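Local coordinates for putative periplasmic protein (Salmonella enterica subsp. enterica serovar Typhimurium, PDB 4J32) that probably protects the bacterium from a type VI secretion amidase effector, the peptidoglycan hydrolase Tae4, by binding and inhibiting it in the periplasm, at residues Gln10-Ala18 / Leu91-Lys101. Residues are numbered along the deposited sequence; the frame is centred on the assembly and turned at random.
Sequences QSELLKNWA and LNELIKRRVEK. With FLC (citrate anion), chain J.
Ile95 reaches across from the last turns of helix 89-96 and lies against the start of helix 10-26, touching three residues there. Its two branches divide the work. With CG1 anti to the carbonyl carbon (chi1 -69°), the longer arm brings Ile95 CD1 against Leu14 CB (3.9 Å) and also against Lys15 CG, while CG2 rests on Ser11 CB. Leu14 and Ile95 run past each other in opposite senses. One turn deeper, Ala18 CB meets Leu91 CD2 at 3.9 Å, where Phe85 of helix 78-86 touches both residues. At the outer margin the extended chain of Lys15 crosses the Asn92 side chain at about a right angle, in the one of two Asn92 conformers described here; Asn92 ND2 turns instead to the carbonyls of Ile86 and Asp88.

Past helix 89-96, Arg98 CD comes to 3.6 Å from Leu14 CD1, and the rest of that arginine stretches on toward the N-terminus of helix 10-26. Its guanidinium has the backbone at Gln10 and Ser11 over one face and Lys101 CD over the other. Arg98 NH1 donates to Ile95 O, from above the carbonyl plane, and Arg98 NH2 bonds in plane to the terminal carboxylate, reaching a lone pair of Lys101 O at 3.0 Å. A citrate, probably from the crystallisation liquor, accepts bonds from both segments. Arg98 NH2 donates to citrate OG1 at 2.6 Å, beside the bond from Arg98 NH1 to citrate OG2. Ser11 N donates to citrate OA2 at 2.7 Å.

No hydrogen bond joins the two segments directly; they meet through side-chain packing, with the helix axes at 143°, and the citrate bridges them at the Ser11 end. Arg98 ties the C-terminal tail back to helix 89-96, and its positive charge probably offsets the negative charges of the terminal carboxylate and the citrate.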
ATOM      1  N   GLN B  10     -14.360 -12.915   6.670  1.00 20.80           N
ATOM      2  CA  GLN B  10     -13.224 -13.794   6.330  1.00 20.37           C
ATOM      3  C   GLN B  10     -12.638 -13.508   4.944  1.00 19.48           C
ATOM      4  O   GLN B  10     -11.416 -13.472   4.769  1.00 18.04           O
ATOM      5  CB  GLN B  10     -13.630 -15.260   6.451  1.00 21.01           C
ATOM      6  CG  GLN B  10     -13.902 -15.686   7.903  1.00 20.77           C
ATOM      7  CD  GLN B  10     -12.597 -15.744   8.693  1.00 20.12           C
ATOM      8  OE1 GLN B  10     -11.712 -16.539   8.373  1.00 20.34           O
ATOM      9  NE2 GLN B  10     -12.469 -14.885   9.710  1.00 20.49           N
ATOM     10  N   SER B  11     -13.500 -13.325   3.946  1.00 20.21           N
ATOM     11  CA  SER B  11     -13.002 -12.987   2.603  0.50 19.71           C
ATOM     12  C   SER B  11     -12.288 -11.623   2.564  1.00 19.86           C
ATOM     13  O   SER B  11     -11.229 -11.478   1.919  1.00 18.67           O
ATOM     14  CB  SER B  11     -14.118 -13.055   1.562  0.50 21.04           C
ATOM     15  OG  SER B  11     -15.061 -12.016   1.751  0.50 20.01           O
ATOM     16  N   GLU B  12     -12.845 -10.634   3.269  1.00 19.98           N
ATOM     17  CA  GLU B  12     -12.247  -9.305   3.368  1.00 20.13           C
ATOM     18  C   GLU B  12     -10.890  -9.378   4.055  1.00 18.55           C
ATOM     19  O   GLU B  12      -9.932  -8.727   3.624  1.00 18.23           O
ATOM     20  CB  GLU B  12     -13.175  -8.372   4.172  1.00 19.90           C
ATOM     21  CG  GLU B  12     -14.391  -7.905   3.378  1.00 22.80           C
ATOM     22  CD  GLU B  12     -15.454  -7.162   4.209  1.00 25.68           C
ATOM     23  OE1 GLU B  12     -15.519  -7.277   5.458  1.00 25.14           O
ATOM     24  OE2 GLU B  12     -16.255  -6.442   3.572  1.00 29.83           O
ATOM     25  N   LEU B  13     -10.780 -10.188   5.101  1.00 18.09           N
ATOM     26  CA  LEU B  13      -9.460 -10.361   5.764  1.00 16.76           C
ATOM     27  C   LEU B  13      -8.417 -10.894   4.779  1.00 16.72           C
ATOM     28  O   LEU B  13      -7.264 -10.463   4.782  1.00 15.93           O
ATOM     29  CB  LEU B  13      -9.547 -11.299   6.974  1.00 17.23           C
ATOM     30  CG  LEU B  13     -10.290 -10.839   8.226  1.00 18.27           C
ATOM     31  CD1 LEU B  13     -10.467 -12.020   9.182  1.00 18.38           C
ATOM     32  CD2 LEU B  13      -9.527  -9.694   8.925  1.00 17.97           C
ATOM     33  N   LEU B  14      -8.813 -11.850   3.949  1.00 17.34           N
ATOM     34  CA  LEU B  14      -7.862 -12.480   3.012  1.00 17.50           C
ATOM     35  C   LEU B  14      -7.437 -11.496   1.919  1.00 17.19           C
ATOM     36  O   LEU B  14      -6.273 -11.471   1.522  1.00 16.93           O
ATOM     37  CB  LEU B  14      -8.463 -13.750   2.398  1.00 17.78           C
ATOM     38  CG  LEU B  14      -8.567 -14.906   3.412  1.00 19.60           C
ATOM     39  CD1 LEU B  14      -9.489 -16.007   2.869  1.00 19.85           C
ATOM     40  CD2 LEU B  14      -7.196 -15.464   3.733  1.00 21.00           C
ATOM     41  N   LYS B  15      -8.376 -10.692   1.450  1.00 16.96           N
ATOM     42  CA  LYS B  15      -8.057  -9.629   0.494  1.00 17.39           C
ATOM     43  C   LYS B  15      -7.163  -8.559   1.154  1.00 16.78           C
ATOM     44  O   LYS B  15      -6.225  -8.073   0.538  1.00 16.76           O
ATOM     45  CB  LYS B  15      -9.344  -9.016  -0.059  1.00 19.36           C
ATOM     46  CG  LYS B  15     -10.120  -9.980  -0.984  1.00 22.09           C
ATOM     47  CD  LYS B  15     -11.576  -9.558  -1.163  1.00 28.64           C
ATOM     48  CE  LYS B  15     -12.339 -10.591  -2.026  1.00 30.95           C
ATOM     49  NZ  LYS B  15     -13.732 -10.159  -2.326  1.00 36.78           N
ATOM     50  N   ASN B  16      -7.418  -8.254   2.420  1.00 16.81           N
ATOM     51  CA  ASN B  16      -6.582  -7.278   3.151  1.00 16.41           C
ATOM     52  C   ASN B  16      -5.180  -7.802   3.338  1.00 16.49           C
ATOM     53  O   ASN B  16      -4.201  -7.049   3.186  1.00 16.64           O
ATOM     54  CB  ASN B  16      -7.189  -6.906   4.512  1.00 16.72           C
ATOM     55  CG  ASN B  16      -8.483  -6.109   4.408  1.00 17.12           C
ATOM     56  OD1 ASN B  16      -8.893  -5.660   3.339  1.00 17.89           O
ATOM     57  ND2 ASN B  16      -9.147  -5.941   5.547  1.00 18.43           N
ATOM     58  N   TRP B  17      -5.087  -9.097   3.697  1.00 15.99           N
ATOM     59  CA  TRP B  17      -3.818  -9.805   3.762  1.00 16.20           C
ATOM     60  C   TRP B  17      -3.091  -9.746   2.425  1.00 16.19           C
ATOM     61  O   TRP B  17      -1.904  -9.445   2.374  1.00 15.31           O
ATOM     62  CB  TRP B  17      -3.998 -11.277   4.218  1.00 15.66           C
ATOM     63  CG  TRP B  17      -2.674 -11.888   4.623  1.00 17.47           C
ATOM     64  CD1 TRP B  17      -2.160 -11.930   5.882  1.00 17.65           C
ATOM     65  CD2 TRP B  17      -1.694 -12.485   3.767  1.00 17.73           C
ATOM     66  NE1 TRP B  17      -0.926 -12.520   5.874  1.00 16.52           N
ATOM     67  CE2 TRP B  17      -0.607 -12.870   4.588  1.00 17.42           C
ATOM     68  CE3 TRP B  17      -1.634 -12.752   2.385  1.00 18.24           C
ATOM     69  CZ2 TRP B  17       0.544 -13.511   4.080  1.00 16.59           C
ATOM     70  CZ3 TRP B  17      -0.495 -13.379   1.876  1.00 17.17           C
ATOM     71  CH2 TRP B  17       0.581 -13.764   2.722  1.00 18.29           C
ATOM     72  N   ALA B  18      -3.797 -10.065   1.344  1.00 15.83           N
ATOM     73  CA  ALA B  18      -3.173 -10.061   0.021  1.00 16.57           C
ATOM     74  C   ALA B  18      -2.510  -8.696  -0.280  1.00 16.55           C
ATOM     75  O   ALA B  18      -1.339  -8.630  -0.721  1.00 16.90           O
ATOM     76  CB  ALA B  18      -4.229 -10.418  -1.051  1.00 16.57           C
ATOM     77  N   LEU B  91      -6.753 -14.668  -7.852  1.00 22.39           N
ATOM     78  CA  LEU B  91      -6.754 -14.363  -6.424  1.00 19.99           C
ATOM     79  C   LEU B  91      -8.175 -14.363  -5.874  1.00 20.31           C
ATOM     80  O   LEU B  91      -8.463 -14.967  -4.832  1.00 18.93           O
ATOM     81  CB  LEU B  91      -6.104 -13.000  -6.168  1.00 19.90           C
ATOM     82  CG  LEU B  91      -6.214 -12.454  -4.740  1.00 18.03           C
ATOM     83  CD1 LEU B  91      -5.438 -13.330  -3.737  1.00 19.70           C
ATOM     84  CD2 LEU B  91      -5.776 -10.949  -4.627  1.00 17.65           C
ATOM     85  N   ASN B  92      -9.072 -13.678  -6.573  1.00 21.49           N
ATOM     86  CA  ASN B  92     -10.399 -13.579  -6.054  0.50 22.23           C
ATOM     87  C   ASN B  92     -11.126 -14.963  -6.097  1.00 23.31           C
ATOM     88  O   ASN B  92     -11.852 -15.295  -5.159  1.00 23.22           O
ATOM     89  CB  ASN B  92     -11.084 -12.332  -6.644  0.50 23.17           C
ATOM     90  CG  ASN B  92     -10.504 -11.011  -6.041  0.50 22.74           C
ATOM     91  OD1 ASN B  92     -10.862 -10.635  -4.923  0.50 26.06           O
ATOM     92  ND2 ASN B  92      -9.574 -10.338  -6.764  0.50 22.36           N
ATOM     93  N   GLU B  93     -10.857 -15.779  -7.123  1.00 24.07           N
ATOM     94  CA  GLU B  93     -11.389 -17.145  -7.197  1.00 25.18           C
ATOM     95  C   GLU B  93     -10.825 -18.057  -6.116  1.00 24.09           C
ATOM     96  O   GLU B  93     -11.554 -18.842  -5.525  1.00 23.59           O
ATOM     97  CB  GLU B  93     -11.182 -17.750  -8.595  1.00 27.91           C
ATOM     98  CG  GLU B  93     -11.962 -17.023  -9.682  1.00 32.93           C
ATOM     99  CD  GLU B  93     -13.455 -16.863  -9.358  1.00 41.40           C
ATOM    100  OE1 GLU B  93     -14.129 -17.864  -9.012  1.00 43.82           O
ATOM    101  OE2 GLU B  93     -13.955 -15.717  -9.456  1.00 46.72           O
ATOM    102  N   LEU B  94      -9.524 -17.936  -5.849  1.00 22.79           N
ATOM    103  CA  LEU B  94      -8.871 -18.678  -4.766  1.00 22.73           C
ATOM    104  C   LEU B  94      -9.576 -18.440  -3.420  1.00 21.69           C
ATOM    105  O   LEU B  94      -9.848 -19.376  -2.656  1.00 21.33           O
ATOM    106  CB  LEU B  94      -7.407 -18.239  -4.638  1.00 21.21           C
ATOM    107  CG  LEU B  94      -6.571 -18.798  -3.480  1.00 22.18           C
ATOM    108  CD1 LEU B  94      -6.341 -20.335  -3.657  1.00 22.51           C
ATOM    109  CD2 LEU B  94      -5.235 -18.075  -3.373  1.00 21.87           C
ATOM    110  N   ILE B  95      -9.850 -17.176  -3.148  1.00 20.78           N
ATOM    111  CA  ILE B  95     -10.492 -16.797  -1.894  1.00 21.03           C
ATOM    112  C   ILE B  95     -11.929 -17.306  -1.850  1.00 22.67           C
ATOM    113  O   ILE B  95     -12.403 -17.786  -0.811  1.00 22.96           O
ATOM    114  CB  ILE B  95     -10.368 -15.265  -1.663  1.00 19.68           C
ATOM    115  CG1 ILE B  95      -8.900 -14.926  -1.385  1.00 19.62           C
ATOM    116  CG2 ILE B  95     -11.284 -14.785  -0.480  1.00 20.32           C
ATOM    117  CD1 ILE B  95      -8.543 -13.448  -1.484  1.00 17.63           C
ATOM    118  N   LYS B  96     -12.633 -17.202  -2.971  1.00 24.67           N
ATOM    119  CA  LYS B  96     -14.031 -17.625  -3.018  1.00 27.51           C
ATOM    120  C   LYS B  96     -14.185 -19.144  -2.905  1.00 28.66           C
ATOM    121  O   LYS B  96     -15.192 -19.631  -2.348  1.00 29.15           O
ATOM    122  CB  LYS B  96     -14.699 -17.101  -4.294  1.00 28.42           C
ATOM    123  CG  LYS B  96     -16.231 -17.244  -4.314  1.00 33.74           C
ATOM    124  CD  LYS B  96     -16.800 -17.072  -5.714  1.00 34.84           C
ATOM    125  CE  LYS B  96     -16.489 -15.703  -6.302  1.00 38.99           C
ATOM    126  NZ  LYS B  96     -16.942 -15.665  -7.725  1.00 44.22           N
ATOM    127  N   ARG B  97     -13.184 -19.873  -3.431  1.00 27.83           N
ATOM    128  CA  ARG B  97     -13.114 -21.355  -3.423  1.00 29.21           C
ATOM    129  C   ARG B  97     -12.830 -21.944  -2.078  1.00 27.04           C
ATOM    130  O   ARG B  97     -12.937 -23.157  -1.922  1.00 27.55           O
ATOM    131  CB  ARG B  97     -11.907 -21.865  -4.262  1.00 29.48           C
ATOM    132  CG  ARG B  97     -12.103 -22.112  -5.692  1.00 34.28           C
ATOM    133  CD  ARG B  97     -11.097 -23.166  -6.224  1.00 33.58           C
ATOM    134  NE  ARG B  97      -9.683 -22.771  -6.177  1.00 30.72           N
ATOM    135  CZ  ARG B  97      -9.092 -21.908  -6.999  1.00 30.96           C
ATOM    136  NH1 ARG B  97      -9.780 -21.265  -7.948  1.00 31.39           N
ATOM    137  NH2 ARG B  97      -7.798 -21.652  -6.856  1.00 29.71           N
ATOM    138  N   ARG B  98     -12.362 -21.129  -1.134  1.00 25.30           N
ATOM    139  CA  ARG B  98     -11.667 -21.651   0.025  1.00 24.26           C
ATOM    140  C   ARG B  98     -12.461 -22.713   0.798  1.00 25.85           C
ATOM    141  O   ARG B  98     -13.693 -22.621   0.948  1.00 26.75           O
ATOM    142  CB  ARG B  98     -11.225 -20.506   0.943  1.00 22.78           C
ATOM    143  CG  ARG B  98     -12.368 -19.845   1.697  1.00 21.96           C
ATOM    144  CD  ARG B  98     -11.921 -18.596   2.466  1.00 21.95           C
ATOM    145  NE  ARG B  98     -13.071 -18.070   3.194  1.00 21.73           N
ATOM    146  CZ  ARG B  98     -14.047 -17.333   2.654  1.00 24.44           C
ATOM    147  NH1 ARG B  98     -14.000 -16.949   1.378  1.00 23.64           N
ATOM    148  NH2 ARG B  98     -15.071 -16.948   3.406  1.00 26.00           N
ATOM    149  N   VAL B  99     -11.754 -23.740   1.257  1.00 25.64           N
ATOM    150  CA  VAL B  99     -12.382 -24.842   1.998  1.00 27.44           C
ATOM    151  C   VAL B  99     -12.833 -24.396   3.383  1.00 27.37           C
ATOM    152  O   VAL B  99     -13.901 -24.796   3.857  1.00 27.57           O
ATOM    153  CB  VAL B  99     -11.395 -26.036   2.132  1.00 28.67           C
ATOM    154  CG1 VAL B  99     -11.996 -27.135   2.969  1.00 30.84           C
ATOM    155  CG2 VAL B  99     -11.045 -26.539   0.761  1.00 30.51           C
ATOM    156  N   GLU B 100     -12.011 -23.563   4.015  1.00 25.78           N
ATOM    157  CA  GLU B 100     -12.286 -23.036   5.353  1.00 25.79           C
ATOM    158  C   GLU B 100     -13.000 -21.684   5.241  1.00 25.44           C
ATOM    159  O   GLU B 100     -12.367 -20.648   4.996  1.00 23.74           O
ATOM    160  CB  GLU B 100     -10.970 -22.905   6.146  1.00 24.62           C
ATOM    161  CG  GLU B 100     -10.264 -24.248   6.341  1.00 25.75           C
ATOM    162  CD  GLU B 100      -8.737 -24.177   6.349  1.00 24.30           C
ATOM    163  OE1 GLU B 100      -8.156 -23.342   5.618  1.00 21.25           O
ATOM    164  OE2 GLU B 100      -8.131 -24.986   7.096  1.00 25.77           O
ATOM    165  N   LYS B 101     -14.326 -21.695   5.410  1.00 27.08           N
ATOM    166  CA  LYS B 101     -15.103 -20.464   5.219  1.00 28.33           C
ATOM    167  C   LYS B 101     -14.849 -19.435   6.332  1.00 28.20           C
ATOM    168  O   LYS B 101     -14.878 -18.220   6.064  1.00 27.84           O
ATOM    169  CB  LYS B 101     -16.604 -20.775   5.081  1.00 30.48           C
ATOM    170  CG  LYS B 101     -16.978 -21.578   3.809  1.00 31.62           C
ATOM    171  CD  LYS B 101     -16.412 -20.913   2.535  1.00 32.41           C
ATOM    172  CE  LYS B 101     -16.766 -21.728   1.287  1.00 34.87           C
ATOM    173  NZ  LYS B 101     -15.965 -21.302   0.100  1.00 33.17           N
ATOM    174  OXT LYS B 101     -14.627 -19.793   7.506  1.00 28.17           O
TER
HETATM  175  CAC FLC J 201     -17.360 -14.038   4.308  1.00 56.25           C
HETATM  176  CA  FLC J 201     -18.530 -13.444   3.555  1.00 57.20           C
HETATM  177  CB  FLC J 201     -18.797 -14.280   2.295  1.00 58.09           C
HETATM  178  CBC FLC J 201     -20.209 -14.835   2.071  1.00 59.29           C
HETATM  179  CG  FLC J 201     -17.802 -14.253   1.120  1.00 56.93           C
HETATM  180  CGC FLC J 201     -17.050 -15.560   1.048  1.00 55.75           C
HETATM  181  OA1 FLC J 201     -17.596 -14.799   5.263  1.00 57.65           O
HETATM  182  OA2 FLC J 201     -16.207 -13.764   3.967  1.00 52.20           O
HETATM  183  OB1 FLC J 201     -20.934 -15.043   3.078  1.00 60.83           O
HETATM  184  OB2 FLC J 201     -20.608 -15.084   0.901  1.00 60.94           O
HETATM  185  OG1 FLC J 201     -17.203 -16.367   1.998  1.00 54.77           O
HETATM  186  OG2 FLC J 201     -16.315 -15.776   0.046  1.00 53.69           O
HETATM  187  OHB FLC J 201     -19.248 -13.034   1.739  1.00 58.95           O